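PDB 3LHF: serine Recombinase from Sulfolobus solfataricus, which probably binds DNA and catalyses the strand exchange of transposon-linked recombination, this chain being its resolvase-type domain without the DNA-binding part that precedes it. Local coordinates for residues D[50-53]-D[54-58]; D[68-71]-D[72-75]. The protein carries 1 engineered substitution. All blocks are in the same frame, centred on the assembly; numbering follows the deposited sequence.

Interaction 1 of 2, residues D[50-53]-D[54-58]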
ATOM      1  N   GLY D  50      13.822   5.345   7.581  1.00 54.30           N
ATOM      2  CA  GLY D  50      13.500   4.690   8.820  1.00 49.53           C
ATOM      3  C   GLY D  50      12.601   3.513   8.579  1.00 50.54           C
ATOM      4  O   GLY D  50      12.749   2.476   9.169  1.00 49.12           O
ATOM      5  N   PHE D  51      11.641   3.694   7.704  1.00 51.96           N
ATOM      6  CA  PHE D  51      10.713   2.640   7.416  1.00 49.92           C
ATOM      7  C   PHE D  51      11.388   1.421   6.797  1.00 46.91           C
ATOM      8  O   PHE D  51      11.190   0.314   7.228  1.00 43.74           O
ATOM      9  CB  PHE D  51       9.661   3.214   6.483  1.00 47.08           C
ATOM     10  CG  PHE D  51       8.639   2.250   6.071  1.00 44.37           C
ATOM     11  CD1 PHE D  51       7.622   1.921   6.913  1.00 44.14           C
ATOM     12  CD2 PHE D  51       8.696   1.675   4.848  1.00 41.98           C
ATOM     13  CE1 PHE D  51       6.710   1.051   6.541  1.00 42.10           C
ATOM     14  CE2 PHE D  51       7.786   0.806   4.478  1.00 44.87           C
ATOM     15  CZ  PHE D  51       6.783   0.487   5.319  1.00 45.98           C
ATOM     16  N   LEU D  52      12.187   1.648   5.774  1.00 48.09           N
ATOM     17  CA  LEU D  52      12.848   0.575   5.048  1.00 46.80           C
ATOM     18  C   LEU D  52      13.812  -0.197   5.927  1.00 47.25           C
ATOM     19  O   LEU D  52      13.943  -1.398   5.819  1.00 41.85           O
ATOM     20  CB  LEU D  52      13.548   1.100   3.804  1.00 50.25           C
ATOM     21  CG  LEU D  52      12.657   1.482   2.624  1.00 49.14           C
ATOM     22  CD1 LEU D  52      13.313   2.484   1.754  1.00 45.84           C
ATOM     23  CD2 LEU D  52      12.245   0.311   1.849  1.00 45.19           C
ATOM     24  N   LYS D  53      14.482   0.525   6.800  1.00 47.57           N
ATOM     25  CA  LYS D  53      15.343  -0.083   7.759  1.00 46.12           C
ATOM     26  C   LYS D  53      14.585  -0.980   8.698  1.00 45.10           C
ATOM     27  O   LYS D  53      14.981  -2.084   8.934  1.00 48.93           O
ATOM     28  CB  LYS D  53      16.032   1.007   8.562  1.00 46.05           C
ATOM     29  CG  LYS D  53      17.158   0.539   9.411  1.00 46.30           C
ATOM     30  CD  LYS D  53      16.874   0.758  10.846  1.00 50.29           C
ATOM     31  CE  LYS D  53      18.016   1.439  11.561  1.00 50.61           C
ATOM     32  NZ  LYS D  53      17.848   1.368  13.020  1.00 51.61           N
ATOM     33  N   LEU D  54      13.487  -0.500   9.234  1.00 40.68           N
ATOM     34  CA  LEU D  54      12.680  -1.310  10.100  1.00 42.18           C
ATOM     35  C   LEU D  54      12.162  -2.506   9.360  1.00 43.56           C
ATOM     36  O   LEU D  54      12.235  -3.593   9.823  1.00 41.53           O
ATOM     37  CB  LEU D  54      11.487  -0.493  10.578  1.00 42.43           C
ATOM     38  CG  LEU D  54      10.310  -1.190  11.232  1.00 42.72           C
ATOM     39  CD1 LEU D  54      10.724  -2.044  12.353  1.00 40.81           C
ATOM     40  CD2 LEU D  54       9.320  -0.198  11.709  1.00 43.04           C
ATOM     41  N   LEU D  55      11.638  -2.281   8.179  1.00 44.82           N
ATOM     42  CA  LEU D  55      11.077  -3.345   7.411  1.00 42.86           C
ATOM     43  C   LEU D  55      12.183  -4.318   7.147  1.00 48.47           C
ATOM     44  O   LEU D  55      12.002  -5.499   7.283  1.00 50.58           O
ATOM     45  CB  LEU D  55      10.560  -2.796   6.097  1.00 44.49           C
ATOM     46  CG  LEU D  55       9.580  -3.599   5.263  1.00 50.36           C
ATOM     47  CD1 LEU D  55      10.276  -4.286   4.173  1.00 52.50           C
ATOM     48  CD2 LEU D  55       8.777  -4.575   6.056  1.00 51.63           C
ATOM     49  N   ARG D  56      13.351  -3.795   6.813  1.00 46.34           N
ATOM     50  CA  ARG D  56      14.481  -4.611   6.484  1.00 44.99           C
ATOM     51  C   ARG D  56      14.836  -5.463   7.678  1.00 48.54           C
ATOM     52  O   ARG D  56      15.091  -6.633   7.549  1.00 50.17           O
ATOM     53  CB  ARG D  56      15.658  -3.728   6.078  1.00 43.83           C
ATOM     54  CG  ARG D  56      16.122  -3.901   4.676  1.00 40.27           C
ATOM     55  CD  ARG D  56      16.497  -2.605   4.033  1.00 41.95           C
ATOM     56  NE  ARG D  56      16.068  -2.567   2.651  1.00 50.29           N
ATOM     57  CZ  ARG D  56      16.271  -1.569   1.807  1.00 48.61           C
ATOM     58  NH1 ARG D  56      16.917  -0.499   2.174  1.00 51.44           N
ATOM     59  NH2 ARG D  56      15.818  -1.648   0.586  1.00 51.23           N
ATOM     60  N   MET D  57      14.793  -4.882   8.858  1.00 49.63           N
ATOM     61  CA  MET D  57      15.063  -5.629  10.058  1.00 47.11           C
ATOM     62  C   MET D  57      14.058  -6.755  10.255  1.00 51.65           C
ATOM     63  O   MET D  57      14.420  -7.849  10.626  1.00 53.24           O
ATOM     64  CB  MET D  57      15.063  -4.707  11.267  1.00 41.31           C
ATOM     65  CG  MET D  57      16.292  -3.862  11.418  1.00 41.77           C
ATOM     66  SD  MET D  57      16.287  -2.708  12.775  1.00 45.10           S
ATOM     67  CE  MET D  57      16.641  -3.747  14.130  1.00 39.74           C
ATOM     68  N   ILE D  58      12.788  -6.496  10.003  1.00 49.94           N
ATOM     69  CA  ILE D  58      11.772  -7.492  10.252  1.00 53.54           C
ATOM     70  C   ILE D  58      12.008  -8.702   9.372  1.00 54.52           C
ATOM     71  O   ILE D  58      11.790  -9.818   9.769  1.00 54.32           O
ATOM     72  CB  ILE D  58      10.370  -6.951  10.082  1.00 52.50           C
ATOM     73  CG1 ILE D  58      10.127  -5.843  11.089  1.00 51.58           C
ATOM     74  CG2 ILE D  58       9.368  -8.047  10.283  1.00 47.94           C
ATOM     75  CD1 ILE D  58       8.739  -5.784  11.623  1.00 51.44           C
TER

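Interaction 2 of 2, residues D[68-71]-D[72-75]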
ATOM      1  N   VAL D  68       3.597   1.486  17.212  1.00 41.24           N
ATOM      2  CA  VAL D  68       3.313   2.800  16.660  1.00 41.12           C
ATOM      3  C   VAL D  68       2.096   3.428  17.294  1.00 42.22           C
ATOM      4  O   VAL D  68       1.270   2.747  17.819  1.00 46.26           O
ATOM      5  CB  VAL D  68       3.069   2.736  15.195  1.00 37.30           C
ATOM      6  CG1 VAL D  68       4.274   2.250  14.516  1.00 37.99           C
ATOM      7  CG2 VAL D  68       1.876   1.867  14.910  1.00 42.94           C
ATOM      8  N   ALA D  69       2.044   4.742  17.304  1.00 44.13           N
ATOM      9  CA  ALA D  69       0.932   5.489  17.871  1.00 44.70           C
ATOM     10  C   ALA D  69      -0.426   5.360  17.160  1.00 48.76           C
ATOM     11  O   ALA D  69      -1.445   5.337  17.792  1.00 48.70           O
ATOM     12  CB  ALA D  69       1.305   6.922  18.047  1.00 42.65           C
ATOM     13  N   TYR D  70      -0.396   5.317  15.839  1.00 48.04           N
ATOM     14  CA  TYR D  70      -1.537   5.056  14.996  1.00 48.23           C
ATOM     15  C   TYR D  70      -1.066   4.133  13.890  1.00 49.03           C
ATOM     16  O   TYR D  70       0.095   4.095  13.579  1.00 49.65           O
ATOM     17  CB  TYR D  70      -2.062   6.335  14.359  1.00 52.59           C
ATOM     18  CG  TYR D  70      -2.316   7.494  15.273  1.00 54.46           C
ATOM     19  CD1 TYR D  70      -3.378   7.506  16.144  1.00 55.47           C
ATOM     20  CD2 TYR D  70      -1.517   8.594  15.230  1.00 56.37           C
ATOM     21  CE1 TYR D  70      -3.608   8.566  16.954  1.00 56.85           C
ATOM     22  CE2 TYR D  70      -1.746   9.647  16.026  1.00 59.03           C
ATOM     23  CZ  TYR D  70      -2.786   9.635  16.887  1.00 60.49           C
ATOM     24  OH  TYR D  70      -2.980  10.715  17.683  1.00 64.84           O
ATOM     25  N   PRO D  71      -1.973   3.418  13.259  1.00 47.78           N
ATOM     26  CA  PRO D  71      -1.596   2.579  12.131  1.00 48.75           C
ATOM     27  C   PRO D  71      -1.135   3.459  10.988  1.00 52.18           C
ATOM     28  O   PRO D  71      -0.429   3.043  10.109  1.00 53.98           O
ATOM     29  CB  PRO D  71      -2.882   1.868  11.803  1.00 47.35           C
ATOM     30  CG  PRO D  71      -3.577   1.836  13.033  1.00 48.09           C
ATOM     31  CD  PRO D  71      -3.325   3.107  13.704  1.00 44.79           C
ATOM     32  N   ASP D  72      -1.525   4.711  11.087  1.00 53.79           N
ATOM     33  CA  ASP D  72      -1.293   5.757  10.127  1.00 52.02           C
ATOM     34  C   ASP D  72       0.194   5.909   9.974  1.00 50.45           C
ATOM     35  O   ASP D  72       0.716   6.141   8.915  1.00 44.44           O
ATOM     36  CB  ASP D  72      -1.815   7.036  10.774  1.00 53.20           C
ATOM     37  CG  ASP D  72      -2.279   8.061   9.798  1.00 54.84           C
ATOM     38  OD1 ASP D  72      -1.482   8.601   9.054  1.00 56.87           O
ATOM     39  OD2 ASP D  72      -3.453   8.384   9.818  1.00 60.27           O
ATOM     40  N   ARG D  73       0.871   5.797  11.087  1.00 50.49           N
ATOM     41  CA  ARG D  73       2.246   6.103  11.103  1.00 49.26           C
ATOM     42  C   ARG D  73       2.947   5.164  10.164  1.00 50.23           C
ATOM     43  O   ARG D  73       3.810   5.585   9.449  1.00 54.82           O
ATOM     44  CB  ARG D  73       2.784   5.947  12.510  1.00 48.93           C
ATOM     45  CG  ARG D  73       2.712   7.181  13.362  1.00 46.41           C
ATOM     46  CD  ARG D  73       1.510   7.952  13.086  1.00 50.66           C
ATOM     47  NE  ARG D  73       1.815   9.262  12.572  1.00 47.16           N
ATOM     48  CZ  ARG D  73       1.019   9.945  11.774  1.00 46.72           C
ATOM     49  NH1 ARG D  73      -0.131   9.449  11.413  1.00 51.11           N
ATOM     50  NH2 ARG D  73       1.376  11.128  11.344  1.00 49.15           N
ATOM     51  N   LEU D  74       2.603   3.884  10.162  1.00 51.56           N
ATOM     52  CA  LEU D  74       3.274   3.006   9.228  1.00 47.10           C
ATOM     53  C   LEU D  74       2.972   3.179   7.750  1.00 47.12           C
ATOM     54  O   LEU D  74       3.876   3.400   6.988  1.00 51.00           O
ATOM     55  CB  LEU D  74       2.988   1.566   9.599  1.00 47.21           C
ATOM     56  CG  LEU D  74       3.755   1.031  10.779  1.00 49.64           C
ATOM     57  CD1 LEU D  74       3.265  -0.327  11.101  1.00 50.45           C
ATOM     58  CD2 LEU D  74       5.217   1.026  10.499  1.00 43.73           C
ATOM     59  N   VAL D  75       1.719   3.042   7.348  1.00 45.55           N
ATOM     60  CA  VAL D  75       1.334   3.270   5.960  1.00 47.28           C
ATOM     61  C   VAL D  75      -0.102   3.717   5.806  1.00 50.50           C
ATOM     62  O   VAL D  75      -0.922   3.439   6.652  1.00 49.79           O
ATOM     63  CB  VAL D  75       1.471   2.010   5.141  1.00 48.56           C
ATOM     64  CG1 VAL D  75       2.853   1.872   4.598  1.00 44.81           C
ATOM     65  CG2 VAL D  75       1.073   0.820   5.948  1.00 47.23           C
TER

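Interaction 1 of 2, residues D[50-53]-D[54-58]
The guanidinium of Arg56 carries CB of Leu52 over one face, 4.0 Å above its plane and displaced toward the rim, with Arg56 NH1 the nearest atom of the group at 4.1 Å from that CB. This is an i to i+4 contact on helix 49-58, which packs on the four-stranded parallel sheet of the resolvase-type alpha/beta domain. Four successive i to i+4 backbone bonds hold this part of the helix: Leu54 N to Gly50 O, Leu55 N to Phe51 O, Arg56 N to Leu52 O and Met57 N to Lys53 O. The Phe51-Leu55 bond is nearly straight (166° at the hydrogen), whereas that of Arg56 is more bent (145°). The arginine chain begins with an unstaggered chi1 of -117°, which carries its methylenes past the same carbonyl: Arg56 CD lies 3.3 Å from Leu52 O. Bends at chi2 and chi3 then bring the planar end back over Leu52. Its charge is met beyond the helix, where NH2 forms a salt bridge with Glu84 of the second subunit; Lys87 of that subunit also comes close, a like charge whose repulsion the carboxylate of Glu84 probably offsets at the arginine. Phe51, on another side of the helix, makes a cation-pi contact with Arg48 and also packs on Ile81 of the second subunit. Leu54 and Ile58 fill the side turned to the sheet, on Tyr7 and Val66 and on Val63 and Val66 respectively. Lys53 and Met57 run alongside each other, pointing the same way, and both reach Gln35 at the end strand 35-40. The thioether of Met57 meets the aliphatic part of the lysine, SD standing 4.0 Å from Lys53 CD, while Met57 CG passes 3.3 Å from Lys53 O.

Interaction 2 of 2, residues D[68-71]-D[72-75]
Tyr70 sets CG anti to its carbonyl carbon (chi1 -51°); Arg73 takes the same sense less exactly (chi1 -90°) and then bends at chi2 and chi3, which lays the two side chains alongside each other, pointing the same way. Arg73 CD meets the tyrosine at the ring edge, close to the ring plane and 3.8 Å from Tyr70 CD2. The guanidinium beyond it stands almost upright to the ring, the two planes 82° apart. Its NH1 turns back to its neighbour in sequence, forming a salt bridge of 2.8 Å with Asp72 OD1, and NH2 is held by a second carboxylate, that of Glu104. A leucine in place of Arg73 would probably leave the carboxylates of Asp72 and Glu104 without the cation they share. The backbone turns here into the short helix: Arg73 N bonds to Tyr70 O at 3.1 Å, approaching from well above the carbonyl plane. Pro71 O accepts weak bonds from Leu74 N (3.1 Å) and Val75 N (3.5 Å), so the short helix is only loosely closed. Asp72, Arg73 and Leu74 open the Asp-Arg-Leu-x-Arg sequence characteristic of serine recombinases, completed by Arg76, and sit just after strand 63-68; in relatives this region lines the active site. Arg9 bonds to the carbonyl oxygens of Asp72 and Arg73, consistent with such a pocket. Val68 and Leu74 cross at about a right angle, Val68 CG1 lying 4.0 Å from Leu74 CG. Leu74 continues onto Ile93 of strand 92-95 and Phe79 of helix 79-88, while Val68 CB also reaches Arg73 CB at 4.2 Å.

From the N terminus, the chain lays down strand 3-10, helix 16-29 and strand 35-40 before interaction 1 spans two turns of helix 49-58. Strand 63-68 follows, beside strand 3-10 on the side away from strand 35-40, and interaction 2 forms the turn at its end, leading into helix 79-88. The two are in series, neither enclosing the other, and each joins adjoining segments and closes no loop longer than a helical turn or so. Their centres lie about 14 Å apart, yet they meet through Phe51: its CE1 is 3.7 Å from Leu74 O, and its CZ packs on Val75. Arg48 also spans both, pairing with the Phe51 ring and bonding to Leu74 O.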